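Local coordinates for outer membrane protein SusF (Bacteroides thetaiotaomicron, PDB 4FE9) that binds starch at the cell surface through tandem carbohydrate-binding modules, before the polysaccharide is transported into the periplasm for degradation, at residues P287-K292 / D425-E430; D398-S403 / Y459-N464; D409-I414 / A449-T454; I432-Q437 / G445-V450. All blocks are in the same frame, centred on the assembly; numbering follows the deposited sequence.

Contact 1 of 4, residues P287-K292 / D425-E430; sequences PVNGTK and DWWKTE
A chi1 of -173° in Asn289 points CG away from the residue's own nitrogen and carries the amide out beside Trp427, while Lys428, its CG lying next to its own backbone N, runs an extended chain past the backbone of Asn289. The CB atoms of Asn289 and Lys428 meet at 3.9 Å, and the lysine CG continues past Asn289 O at 3.8 Å. One direct hydrogen bond pins the two segments: Asn289 N donates to Lys428 O over 3.1 Å, almost straight at 167° and aimed at a lone pair in the carbonyl plane. A water donates to that same Lys428 O at 2.7 Å and also to Pro287 O, so the carbonyl is gripped twice. Asn289 OD1 comes to the edge of the indole, 3.7 Å from Trp427 CZ3, with amide and ring planes 70° apart; ND2 is held by Gly442 O. Over one face of the same indole lies Lys428 CG, and the lysine NZ ends in a salt bridge to Asp425 OD2 within its own segment, the hydrogen bond in it being weak. Beside the polar centre, Val288 CG2 and Thr429 CG2 lie side by side at 3.9 Å, while Thr429 OG1 is engaged by Val416 O. The loop keeps its shape through a type II turn from Val288 to Thr291, with Gly290 at positive phi, and Thr291 OG1 donates to Asn289 O at 2.8 Å. Here a strand-connecting turn of the second carbohydrate-binding module docks on a 3-10 turn of the third, an interface between tandem modules of Ig-like beta architecture.

Contact 2 of 4, residues D398-S403 / Y459-N464; sequences DGEFVS and YLNFGN
An antiparallel ladder at the margin of a three-stranded sheet in the third carbohydrate-binding module joins strands 401-402 and 458-461. Phe401 and Leu460 form its hydrogen-bonded pair: Leu460 N donates to Phe401 O at 3.1 Å and 163°, whereas the return bond from Phe401 N to Leu460 O, 3.2 Å long, is more bent at 136°. Glu400 CA adds a CA-H...O contact to Leu460 O at 3.2 Å. On the face bearing Phe401 and Leu460, Phe462 turns an edge toward the face of Phe401 in a T-shaped stack, the centroids 5.0 Å apart and the planes at 86°. The closest atoms of this stack are Phe401 CE1 and Phe462 CD2, 3.4 Å apart. Phe401 also meets Trp349 edge-to-face and rests on Ile298, both in the second module. A valine in place of Phe401 would probably leave the edge of Phe462 without an aromatic face to meet and open a gap beside Trp349. On the other face, Val402 CG1 sits over the Tyr459 ring in a CH-pi contact, 4.3 Å from its centroid. Its sister CG2, placed next to the backbone N because CG1 is anti to it, reaches Tyr459 CD1 at 3.8 Å. Glu400 OE2 comes to the edge of the same ring, 3.7 Å from Tyr459 CD1, and pairs with Arg468, which makes a cation-pi contact with Tyr459. Aromatic packing therefore ties one side of the ladder to the neighbouring module, whereas charge and pi electrons probably steady the Tyr459 ring on the other.

Contact 3 of 4, residues D409-I414 / A449-T454; sequences DGAVRI and AVQGKT
Backbone hydrogen bonds do most of the joining between Gly410-Val412 and Val450-Gly452. Gly452 N donates to Gly410 O at 2.9 Å, nearly along the C=O axis, and Gly410 N answers to Gly452 O at 3.1 Å with a slight tilt from the carbonyl plane. Further on, Val412 N reaches Val450 O at 2.8 Å, again almost in line (C=O...donor angle 177°). Where the two chains separate, a water continues the ladder, donating to Val412 O and accepting from Val450 N. CA-H...O contacts reinforce it, the shortest from Asp409 CA to Gly452 O at 3.3 Å. Side chains contribute less. Val412 CG2 rests 3.8 Å from Gly452 N, a closeness permitted by the missing CB of Gly452. Bending at chi2 folds Gln451 back, bringing OE1 within 3.4 Å of Gly410 C. At the far end Asp409 OD1 accepts a weak bond from Thr454 N at 3.4 Å. Together these links form an antiparallel beta ladder at the beginning of strand 410-415, which goes on to pair with strands 371-374 and 430-434 in the Ig-like sheet of the third carbohydrate-binding module.

Contact 4 of 4, residues I432-Q437 / G445-V450; sequences IIFDGQ and GDQAAV
Phe434 swings its ring across Val450, and CE1 comes to 3.3 Å from Val450 CG2, a tight approach that is oblique to the ring. The edge of the same ring faces the backbone of the opposing loop, with Ala448 O near the ring plane and 3.4 Å from Phe434 CZ. Just beyond it, the methyl CB of Ala448 meets Phe434 CZ at 4.0 Å. One face of the phenyl ring is occupied from within its own strand by Ile432 CG2. That methyl is placed between the backbone N and the carbonyl carbon, while CG1 stands anti to the N (chi1 -160°), and the two branches meet different neighbours. CG1 slides past Val450 CG2 at 3.9 Å, whereas Ile432 CG2 lies 3.6 Å from Gln447 OE1 and almost as near to the rest of that amide. Strand 430-434 here forms a beta hairpin with a two-residue loop leading to strand 437-440: a type I' turn from Phe434 to Gln437, with Asp435 and Gly436 both at positive phi, is sealed by Phe434 N donating to Gln437 O at 3.1 Å. The loop 445-450, on its way to strand 451-452, folds over the side chains of the first hairpin strand, with no direct hydrogen bond between residues 432-437 and 445-450. Replacing Phe434 by an alanine would probably open a gap beside Val450 CG2 and take from the Ala448 methyl its contact with the ring. Extended beyond CG, Gln447 has its polar end fixed by NE2 donating to Ala439 O in the second hairpin strand, which probably helps to hold the amide against Ile432.

Contacts 2, 3 and 4 build one module, and contact 1 fastens that module to its predecessor. Contacts 3 and 4 lie closest, their centres 10 Å apart, sharing Ala449 and Val450 and meeting on neighbouring strands 410-415 and 430-434. Contact 2 reaches contact 4 through the interior, where Leu460 CD2 touches Ile433 CD1 at 3.8 Å. Contact 1 is linked to contact 3 by a salt bridge from Glu430 OE1 to Arg413 NE at 2.8 Å, although the two centres are 21 Å apart. None reaches a bound glycan, and the sodium ion lies about 14 Å from the side chain of Trp427 and about 12 Å from that of Val412.

Contact 1 of 4, residues P287-K292 / D425-E430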
loop_
_atom_site.group_PDB
_atom_site.type_symbol
_atom_site.label_atom_id
_atom_site.label_comp_id
_atom_site.label_asym_id
_atom_site.label_seq_id
_atom_site.Cartn_x
_atom_site.Cartn_y
_atom_site.Cartn_z
ATOM N N PRO A 287 18.350 -1.355 -11.319
ATOM C CA PRO A 287 17.109 -0.546 -11.363
ATOM C C PRO A 287 16.173 -0.980 -12.512
ATOM O O PRO A 287 16.632 -1.251 -13.605
ATOM C CB PRO A 287 17.619 0.919 -11.560
ATOM C CG PRO A 287 19.001 0.783 -12.150
ATOM C CD PRO A 287 19.528 -0.643 -11.853
ATOM N N VAL A 288 14.878 -1.064 -12.240
ATOM C CA VAL A 288 13.894 -1.211 -13.295
ATOM C C VAL A 288 13.747 0.116 -14.076
ATOM O O VAL A 288 13.617 1.177 -13.475
ATOM C CB VAL A 288 12.498 -1.626 -12.711
ATOM C CG1 VAL A 288 11.462 -1.710 -13.820
ATOM C CG2 VAL A 288 12.607 -2.958 -11.970
ATOM N N ASN A 289 13.760 0.034 -15.412
ATOM C CA ASN A 289 13.856 1.222 -16.272
ATOM C C ASN A 289 12.690 2.177 -16.047
ATOM O O ASN A 289 11.534 1.757 -16.052
ATOM C CB ASN A 289 13.906 0.808 -17.744
ATOM C CG ASN A 289 14.172 1.997 -18.685
ATOM O OD1 ASN A 289 13.315 2.836 -18.883
ATOM N ND2 ASN A 289 15.320 1.994 -19.329
ATOM N N GLY A 290 13.022 3.439 -15.736
ATOM C CA GLY A 290 12.041 4.512 -15.631
ATOM C C GLY A 290 11.074 4.291 -14.497
ATOM O O GLY A 290 9.948 4.768 -14.548
ATOM N N THR A 291 11.428 3.408 -13.558
ATOM C CA THR A 291 10.453 2.984 -12.566
ATOM C C THR A 291 10.970 3.226 -11.168
ATOM O O THR A 291 11.793 2.466 -10.649
ATOM C CB THR A 291 10.002 1.497 -12.749
ATOM O OG1 THR A 291 9.559 1.276 -14.107
ATOM C CG2 THR A 291 8.877 1.168 -11.792
ATOM N N LYS A 292 10.472 4.308 -10.577
ATOM C CA LYS A 292 10.941 4.871 -9.301
ATOM C C LYS A 292 11.172 3.818 -8.186
ATOM O O LYS A 292 10.243 3.182 -7.715
ATOM C CB LYS A 292 9.900 5.914 -8.830
ATOM C CG LYS A 292 10.254 6.682 -7.576
ATOM C CD LYS A 292 9.056 7.555 -7.104
ATOM C CE LYS A 292 9.067 8.923 -7.770
ATOM N NZ LYS A 292 9.996 9.841 -7.067
ATOM N N ASP A 425 6.286 -4.394 -21.352
ATOM C CA ASP A 425 7.418 -3.671 -20.787
ATOM C C ASP A 425 8.540 -4.616 -20.357
ATOM O O ASP A 425 9.328 -4.302 -19.445
ATOM C CB ASP A 425 6.962 -2.855 -19.582
ATOM C CG ASP A 425 6.116 -1.632 -19.981
ATOM O OD1 ASP A 425 6.096 -1.274 -21.185
ATOM O OD2 ASP A 425 5.481 -1.045 -19.077
ATOM N N TRP A 426 8.659 -5.737 -21.059
ATOM C CA TRP A 426 9.773 -6.663 -20.826
ATOM C C TRP A 426 11.126 -5.949 -20.912
ATOM O O TRP A 426 12.040 -6.271 -20.171
ATOM C CB TRP A 426 9.729 -7.805 -21.843
ATOM C CG TRP A 426 9.976 -7.350 -23.238
ATOM C CD1 TRP A 426 9.052 -6.878 -24.113
ATOM C CD2 TRP A 426 11.257 -7.162 -23.865
ATOM N NE1 TRP A 426 9.667 -6.458 -25.281
ATOM C CE2 TRP A 426 11.019 -6.645 -25.156
ATOM C CE3 TRP A 426 12.576 -7.426 -23.474
ATOM C CZ2 TRP A 426 12.059 -6.339 -26.050
ATOM C CZ3 TRP A 426 13.614 -7.141 -24.370
ATOM C CH2 TRP A 426 13.345 -6.623 -25.647
ATOM N N TRP A 427 11.214 -4.919 -21.763
ATOM C CA TRP A 427 12.523 -4.274 -22.034
ATOM C C TRP A 427 12.967 -3.398 -20.841
ATOM O O TRP A 427 14.061 -2.869 -20.837
ATOM C CB TRP A 427 12.431 -3.414 -23.273
ATOM C CG TRP A 427 11.249 -2.519 -23.251
ATOM C CD1 TRP A 427 10.007 -2.793 -23.749
ATOM C CD2 TRP A 427 11.169 -1.226 -22.667
ATOM N NE1 TRP A 427 9.153 -1.765 -23.474
ATOM C CE2 TRP A 427 9.828 -0.798 -22.788
ATOM C CE3 TRP A 427 12.090 -0.402 -21.988
ATOM C CZ2 TRP A 427 9.399 0.476 -22.372
ATOM C CZ3 TRP A 427 11.645 0.859 -21.522
ATOM C CH2 TRP A 427 10.306 1.263 -21.694
ATOM N N LYS A 428 12.067 -3.166 -19.893
ATOM C CA LYS A 428 12.447 -2.442 -18.668
ATOM C C LYS A 428 13.433 -3.212 -17.790
ATOM O O LYS A 428 14.018 -2.656 -16.863
ATOM C CB LYS A 428 11.210 -2.029 -17.889
ATOM C CG LYS A 428 10.445 -0.872 -18.603
ATOM C CD LYS A 428 9.104 -0.538 -17.930
ATOM C CE LYS A 428 8.452 0.618 -18.647
ATOM N NZ LYS A 428 7.481 1.293 -17.818
ATOM N N THR A 429 13.534 -4.513 -18.030
ATOM C CA THR A 429 14.440 -5.358 -17.284
ATOM C C THR A 429 15.171 -6.275 -18.247
ATOM O O THR A 429 15.002 -7.506 -18.233
ATOM C CB THR A 429 13.684 -6.208 -16.163
ATOM O OG1 THR A 429 12.651 -6.996 -16.764
ATOM C CG2 THR A 429 13.041 -5.272 -15.104
ATOM N N GLU A 430 15.939 -5.677 -19.140
ATOM C CA GLU A 430 16.644 -6.463 -20.125
ATOM C C GLU A 430 18.124 -6.254 -20.004
ATOM O O GLU A 430 18.599 -5.380 -19.235
ATOM C CB GLU A 430 16.136 -6.180 -21.558
ATOM C CG GLU A 430 16.592 -4.789 -22.139
ATOM C CD GLU A 430 16.521 -4.721 -23.658
ATOM O OE1 GLU A 430 16.822 -5.762 -24.339
ATOM O OE2 GLU A 430 16.291 -3.593 -24.182
HETATM O O HOH W 1 16.289 -3.203 -15.431
#

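Contact 2 of 4, residues D398-S403 / Y459-N464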
loop_
_atom_site.group_PDB
_atom_site.type_symbol
_atom_site.label_atom_id
_atom_site.label_comp_id
_atom_site.label_asym_id
_atom_site.label_seq_id
_atom_site.Cartn_x
_atom_site.Cartn_y
_atom_site.Cartn_z
ATOM N N ASP A 398 26.662 -22.079 -8.802
ATOM C CA ASP A 398 27.628 -21.414 -9.673
ATOM C C ASP A 398 27.546 -21.879 -11.090
ATOM O O ASP A 398 28.452 -21.636 -11.865
ATOM C CB ASP A 398 29.060 -21.557 -9.141
ATOM C CG ASP A 398 29.505 -23.050 -8.981
ATOM O OD1 ASP A 398 30.339 -23.311 -8.105
ATOM O OD2 ASP A 398 29.024 -23.937 -9.738
ATOM N N GLY A 399 26.423 -22.480 -11.456
ATOM C CA GLY A 399 26.207 -22.896 -12.824
ATOM C C GLY A 399 25.651 -21.769 -13.672
ATOM O O GLY A 399 25.711 -20.595 -13.283
ATOM N N GLU A 400 24.973 -22.134 -14.754
ATOM C CA GLU A 400 24.715 -21.203 -15.820
ATOM C C GLU A 400 23.338 -21.439 -16.379
ATOM O O GLU A 400 22.897 -22.584 -16.496
ATOM C CB GLU A 400 25.809 -21.323 -16.914
ATOM C CG GLU A 400 27.221 -20.982 -16.369
ATOM C CD GLU A 400 28.352 -21.093 -17.418
ATOM O OE1 GLU A 400 29.434 -20.521 -17.156
ATOM O OE2 GLU A 400 28.170 -21.767 -18.473
ATOM N N PHE A 401 22.576 -20.362 -16.518
ATOM C CA PHE A 401 21.356 -20.420 -17.292
ATOM C C PHE A 401 21.760 -20.522 -18.757
ATOM O O PHE A 401 22.714 -19.884 -19.183
ATOM C CB PHE A 401 20.503 -19.147 -17.049
ATOM C CG PHE A 401 20.081 -18.951 -15.599
ATOM C CD1 PHE A 401 21.009 -18.683 -14.627
ATOM C CD2 PHE A 401 18.748 -19.005 -15.236
ATOM C CE1 PHE A 401 20.628 -18.535 -13.290
ATOM C CE2 PHE A 401 18.361 -18.826 -13.906
ATOM C CZ PHE A 401 19.313 -18.591 -12.940
ATOM N N VAL A 402 21.027 -21.313 -19.529
ATOM C CA VAL A 402 21.360 -21.518 -20.926
ATOM C C VAL A 402 20.133 -21.410 -21.770
ATOM O O VAL A 402 19.076 -21.898 -21.394
ATOM C CB VAL A 402 22.063 -22.911 -21.149
ATOM C CG1 VAL A 402 22.469 -23.088 -22.630
ATOM C CG2 VAL A 402 23.281 -23.026 -20.244
ATOM N N SER A 403 20.235 -20.630 -22.843
ATOM C CA SER A 403 19.113 -20.386 -23.735
ATOM C C SER A 403 18.898 -21.556 -24.683
ATOM O O SER A 403 19.805 -22.355 -24.897
ATOM C CB SER A 403 19.348 -19.095 -24.549
ATOM O OG SER A 403 20.509 -19.198 -25.378
ATOM N N TYR A 459 25.129 -18.176 -22.592
ATOM C CA TYR A 459 25.457 -18.716 -21.263
ATOM C C TYR A 459 25.644 -17.601 -20.239
ATOM O O TYR A 459 26.548 -16.778 -20.375
ATOM C CB TYR A 459 26.744 -19.588 -21.316
ATOM C CG TYR A 459 26.656 -20.772 -22.268
ATOM C CD1 TYR A 459 26.627 -22.083 -21.790
ATOM C CD2 TYR A 459 26.566 -20.577 -23.634
ATOM C CE1 TYR A 459 26.448 -23.150 -22.652
ATOM C CE2 TYR A 459 26.423 -21.633 -24.501
ATOM C CZ TYR A 459 26.389 -22.917 -24.010
ATOM O OH TYR A 459 26.274 -23.950 -24.885
ATOM N N LEU A 460 24.910 -17.681 -19.122
ATOM C CA LEU A 460 24.969 -16.635 -18.098
ATOM C C LEU A 460 25.390 -17.182 -16.762
ATOM O O LEU A 460 24.713 -18.045 -16.190
ATOM C CB LEU A 460 23.609 -15.946 -17.943
ATOM C CG LEU A 460 22.940 -15.426 -19.208
ATOM C CD1 LEU A 460 21.463 -15.207 -18.974
ATOM C CD2 LEU A 460 23.609 -14.143 -19.648
ATOM N N ASN A 461 26.422 -16.594 -16.195
ATOM C CA ASN A 461 26.740 -16.830 -14.818
ATOM C C ASN A 461 26.399 -15.627 -13.965
ATOM O O ASN A 461 27.189 -14.698 -13.849
ATOM C CB ASN A 461 28.221 -17.171 -14.674
ATOM C CG ASN A 461 28.571 -17.655 -13.291
ATOM O OD1 ASN A 461 28.016 -17.185 -12.293
ATOM N ND2 ASN A 461 29.578 -18.515 -13.211
ATOM N N PHE A 462 25.236 -15.662 -13.329
ATOM C CA PHE A 462 24.783 -14.523 -12.557
ATOM C C PHE A 462 25.578 -14.344 -11.313
ATOM O O PHE A 462 25.711 -13.233 -10.819
ATOM C CB PHE A 462 23.312 -14.641 -12.218
ATOM C CG PHE A 462 22.418 -14.346 -13.349
ATOM C CD1 PHE A 462 22.204 -13.038 -13.753
ATOM C CD2 PHE A 462 21.693 -15.355 -13.949
ATOM C CE1 PHE A 462 21.352 -12.757 -14.806
ATOM C CE2 PHE A 462 20.806 -15.085 -14.974
ATOM C CZ PHE A 462 20.620 -13.775 -15.398
ATOM N N GLY A 463 26.165 -15.430 -10.818
ATOM C CA GLY A 463 27.044 -15.344 -9.643
ATOM C C GLY A 463 28.296 -14.563 -9.972
ATOM O O GLY A 463 28.808 -13.805 -9.153
ATOM N N ASN A 464 28.799 -14.773 -11.185
ATOM C CA ASN A 464 30.031 -14.135 -11.643
ATOM C C ASN A 464 29.760 -12.759 -12.250
ATOM O O ASN A 464 30.551 -11.829 -12.082
ATOM C CB ASN A 464 30.699 -15.006 -12.693
ATOM C CG ASN A 464 31.854 -15.746 -12.156
ATOM O OD1 ASN A 464 32.834 -15.987 -12.864
ATOM N ND2 ASN A 464 31.780 -16.114 -10.877
#

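Contact 3 of 4, residues D409-I414 / A449-T454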
loop_
_atom_site.group_PDB
_atom_site.type_symbol
_atom_site.label_atom_id
_atom_site.label_comp_id
_atom_site.label_asym_id
_atom_site.label_seq_id
_atom_site.Cartn_x
_atom_site.Cartn_y
_atom_site.Cartn_z
ATOM N N ASP A 409 20.024 -16.374 -37.546
ATOM C CA ASP A 409 20.914 -15.251 -37.296
ATOM C C ASP A 409 20.072 -14.036 -36.950
ATOM O O ASP A 409 18.959 -13.900 -37.428
ATOM C CB ASP A 409 21.790 -14.979 -38.524
ATOM C CG ASP A 409 22.393 -16.258 -39.102
ATOM O OD1 ASP A 409 23.376 -16.781 -38.508
ATOM O OD2 ASP A 409 21.783 -16.813 -40.049
ATOM N N GLY A 410 20.564 -13.219 -36.032
ATOM C CA GLY A 410 19.877 -11.983 -35.678
ATOM C C GLY A 410 20.456 -11.360 -34.433
ATOM O O GLY A 410 21.445 -11.866 -33.865
ATOM N N ALA A 411 19.907 -10.205 -34.052
ATOM C CA ALA A 411 20.310 -9.541 -32.809
ATOM C C ALA A 411 19.744 -10.311 -31.618
ATOM O O ALA A 411 18.603 -10.733 -31.645
ATOM C CB ALA A 411 19.816 -8.106 -32.796
ATOM N N VAL A 412 20.605 -10.611 -30.662
ATOM C CA VAL A 412 20.208 -11.249 -29.416
ATOM C C VAL A 412 19.579 -10.217 -28.460
ATOM O O VAL A 412 20.126 -9.151 -28.257
ATOM C CB VAL A 412 21.413 -11.879 -28.724
ATOM C CG1 VAL A 412 20.985 -12.549 -27.391
ATOM C CG2 VAL A 412 22.097 -12.898 -29.656
ATOM N N ARG A 413 18.402 -10.534 -27.940
ATOM C CA ARG A 413 17.858 -9.848 -26.779
ATOM C C ARG A 413 17.536 -10.851 -25.658
ATOM O O ARG A 413 17.156 -12.014 -25.936
ATOM C CB ARG A 413 16.603 -9.055 -27.172
ATOM C CG ARG A 413 16.820 -8.042 -28.291
ATOM C CD ARG A 413 17.638 -6.805 -27.801
ATOM N NE ARG A 413 16.793 -5.800 -27.107
ATOM C CZ ARG A 413 16.077 -4.846 -27.717
ATOM N NH1 ARG A 413 15.965 -4.833 -29.045
ATOM N NH2 ARG A 413 15.392 -3.954 -26.991
ATOM N N ILE A 414 17.782 -10.445 -24.414
ATOM C CA ILE A 414 17.504 -11.286 -23.234
ATOM C C ILE A 414 16.768 -10.421 -22.191
ATOM O O ILE A 414 17.095 -9.217 -22.016
ATOM C CB ILE A 414 18.811 -11.796 -22.587
ATOM C CG1 ILE A 414 19.850 -12.154 -23.666
ATOM C CG2 ILE A 414 18.529 -13.010 -21.653
ATOM C CD1 ILE A 414 21.267 -12.274 -23.120
ATOM N N ALA A 449 23.676 -3.398 -30.431
ATOM C CA ALA A 449 23.191 -4.704 -30.869
ATOM C C ALA A 449 24.318 -5.734 -30.760
ATOM O O ALA A 449 25.466 -5.437 -31.072
ATOM C CB ALA A 449 22.690 -4.624 -32.321
ATOM N N VAL A 450 23.973 -6.950 -30.361
ATOM C CA VAL A 450 24.947 -8.071 -30.312
ATOM C C VAL A 450 24.410 -9.240 -31.128
ATOM O O VAL A 450 23.250 -9.610 -30.969
ATOM C CB VAL A 450 25.186 -8.530 -28.881
ATOM C CG1 VAL A 450 26.017 -9.829 -28.858
ATOM C CG2 VAL A 450 25.875 -7.441 -28.099
ATOM N N GLN A 451 25.149 -9.612 -32.184
ATOM C CA GLN A 451 24.669 -10.607 -33.176
ATOM C C GLN A 451 24.926 -12.032 -32.678
ATOM O O GLN A 451 25.947 -12.307 -32.049
ATOM C CB GLN A 451 25.357 -10.419 -34.546
ATOM C CG GLN A 451 25.175 -9.058 -35.162
ATOM C CD GLN A 451 23.714 -8.698 -35.374
ATOM O OE1 GLN A 451 22.930 -9.514 -35.849
ATOM N NE2 GLN A 451 23.368 -7.438 -35.115
ATOM N N GLY A 452 23.989 -12.922 -32.954
ATOM C CA GLY A 452 24.236 -14.352 -32.825
ATOM C C GLY A 452 23.914 -15.068 -34.110
ATOM O O GLY A 452 23.201 -14.530 -34.958
ATOM N N LYS A 453 24.374 -16.316 -34.228
ATOM C CA LYS A 453 24.084 -17.152 -35.427
ATOM C C LYS A 453 23.286 -18.395 -35.075
ATOM O O LYS A 453 23.439 -18.952 -33.988
ATOM C CB LYS A 453 25.383 -17.560 -36.144
ATOM C CG LYS A 453 26.351 -16.408 -36.409
ATOM C CD LYS A 453 27.586 -16.526 -35.530
ATOM C CE LYS A 453 28.732 -17.213 -36.271
ATOM N NZ LYS A 453 29.561 -16.228 -37.025
ATOM N N THR A 454 22.531 -18.891 -36.044
ATOM C CA THR A 454 21.747 -20.111 -35.865
ATOM C C THR A 454 22.474 -21.160 -35.044
ATOM O O THR A 454 23.701 -21.310 -35.136
ATOM C CB THR A 454 21.346 -20.714 -37.200
ATOM O OG1 THR A 454 21.087 -19.662 -38.126
ATOM C CG2 THR A 454 20.078 -21.579 -37.051
HETATM O O HOH W 2 21.250 -7.106 -29.533
#

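Contact 4 of 4, residues I432-Q437 / G445-V450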
loop_
_atom_site.group_PDB
_atom_site.type_symbol
_atom_site.label_atom_id
_atom_site.label_comp_id
_atom_site.label_asym_id
_atom_site.label_seq_id
_atom_site.Cartn_x
_atom_site.Cartn_y
_atom_site.Cartn_z
ATOM N N ILE A 432 22.216 -7.861 -21.793
ATOM C CA ILE A 432 22.957 -8.510 -22.878
ATOM C C ILE A 432 24.399 -8.800 -22.363
ATOM O O ILE A 432 24.714 -8.527 -21.196
ATOM C CB ILE A 432 22.949 -7.609 -24.161
ATOM C CG1 ILE A 432 23.255 -8.424 -25.432
ATOM C CG2 ILE A 432 23.908 -6.411 -23.996
ATOM C CD1 ILE A 432 22.270 -9.525 -25.706
ATOM N N ILE A 433 25.232 -9.419 -23.199
ATOM C CA ILE A 433 26.661 -9.629 -22.870
ATOM C C ILE A 433 27.561 -8.773 -23.772
ATOM O O ILE A 433 27.430 -8.821 -24.993
ATOM C CB ILE A 433 27.060 -11.122 -23.076
ATOM C CG1 ILE A 433 26.336 -11.993 -22.086
ATOM C CG2 ILE A 433 28.537 -11.313 -22.942
ATOM C CD1 ILE A 433 25.245 -12.746 -22.723
ATOM N N PHE A 434 28.487 -8.019 -23.164
ATOM C CA PHE A 434 29.577 -7.358 -23.905
ATOM C C PHE A 434 30.875 -7.785 -23.265
ATOM O O PHE A 434 31.063 -7.593 -22.053
ATOM C CB PHE A 434 29.484 -5.815 -23.800
ATOM C CG PHE A 434 28.221 -5.208 -24.430
ATOM C CD1 PHE A 434 27.929 -5.414 -25.796
ATOM C CD2 PHE A 434 27.481 -4.219 -23.726
ATOM C CE1 PHE A 434 26.813 -4.757 -26.412
ATOM C CE2 PHE A 434 26.395 -3.569 -24.316
ATOM C CZ PHE A 434 26.041 -3.862 -25.671
ATOM N N ASP A 435 31.795 -8.295 -24.089
ATOM C CA ASP A 435 33.121 -8.724 -23.622
ATOM C C ASP A 435 33.047 -9.715 -22.452
ATOM O O ASP A 435 33.726 -9.532 -21.463
ATOM C CB ASP A 435 33.959 -7.508 -23.194
ATOM C CG ASP A 435 34.129 -6.474 -24.322
ATOM O OD1 ASP A 435 34.510 -6.871 -25.457
ATOM O OD2 ASP A 435 33.931 -5.255 -24.052
ATOM N N GLY A 436 32.166 -10.708 -22.543
ATOM C CA GLY A 436 32.067 -11.760 -21.505
ATOM C C GLY A 436 31.621 -11.242 -20.123
ATOM O O GLY A 436 31.828 -11.897 -19.116
ATOM N N GLN A 437 31.032 -10.043 -20.090
ATOM C CA GLN A 437 30.303 -9.565 -18.912
ATOM C C GLN A 437 28.776 -9.442 -19.146
ATOM O O GLN A 437 28.328 -9.117 -20.251
ATOM C CB GLN A 437 30.850 -8.235 -18.494
ATOM C CG GLN A 437 31.150 -8.161 -17.064
ATOM C CD GLN A 437 32.601 -8.122 -16.814
ATOM O OE1 GLN A 437 33.370 -7.815 -17.710
ATOM N NE2 GLN A 437 32.991 -8.307 -15.565
ATOM N N GLY A 445 19.104 3.593 -22.471
ATOM C CA GLY A 445 18.324 3.317 -23.704
ATOM C C GLY A 445 18.687 1.966 -24.305
ATOM O O GLY A 445 19.397 1.134 -23.670
ATOM N N ASP A 446 18.256 1.740 -25.539
ATOM C CA ASP A 446 18.570 0.483 -26.208
ATOM C C ASP A 446 20.066 0.288 -26.161
ATOM O O ASP A 446 20.816 1.220 -26.414
ATOM C CB ASP A 446 18.119 0.532 -27.657
ATOM C CG ASP A 446 16.589 0.490 -27.802
ATOM O OD1 ASP A 446 16.104 0.685 -28.929
ATOM O OD2 ASP A 446 15.898 0.144 -26.828
ATOM N N GLN A 447 20.495 -0.943 -25.920
ATOM C CA GLN A 447 21.908 -1.278 -25.927
ATOM C C GLN A 447 22.393 -1.516 -27.340
ATOM O O GLN A 447 21.599 -1.847 -28.237
ATOM C CB GLN A 447 22.178 -2.507 -25.028
ATOM C CG GLN A 447 21.850 -2.230 -23.535
ATOM C CD GLN A 447 21.965 -3.454 -22.660
ATOM O OE1 GLN A 447 21.177 -4.405 -22.868
ATOM N NE2 GLN A 447 22.849 -3.468 -21.766
ATOM N N ALA A 448 23.688 -1.350 -27.544
ATOM C CA ALA A 448 24.314 -1.711 -28.825
ATOM C C ALA A 448 24.049 -3.169 -29.176
ATOM O O ALA A 448 23.939 -4.018 -28.281
ATOM C CB ALA A 448 25.826 -1.419 -28.787
ATOM N N ALA A 449 23.676 -3.398 -30.431
ATOM C CA ALA A 449 23.191 -4.704 -30.869
ATOM C C ALA A 449 24.318 -5.734 -30.760
ATOM O O ALA A 449 25.466 -5.437 -31.072
ATOM C CB ALA A 449 22.690 -4.624 -32.321
ATOM N N VAL A 450 23.973 -6.950 -30.361
ATOM C CA VAL A 450 24.947 -8.071 -30.312
ATOM C C VAL A 450 24.410 -9.240 -31.128
ATOM O O VAL A 450 23.250 -9.610 -30.969
ATOM C CB VAL A 450 25.186 -8.530 -28.881
ATOM C CG1 VAL A 450 26.017 -9.829 -28.858
ATOM C CG2 VAL A 450 25.875 -7.441 -28.099
#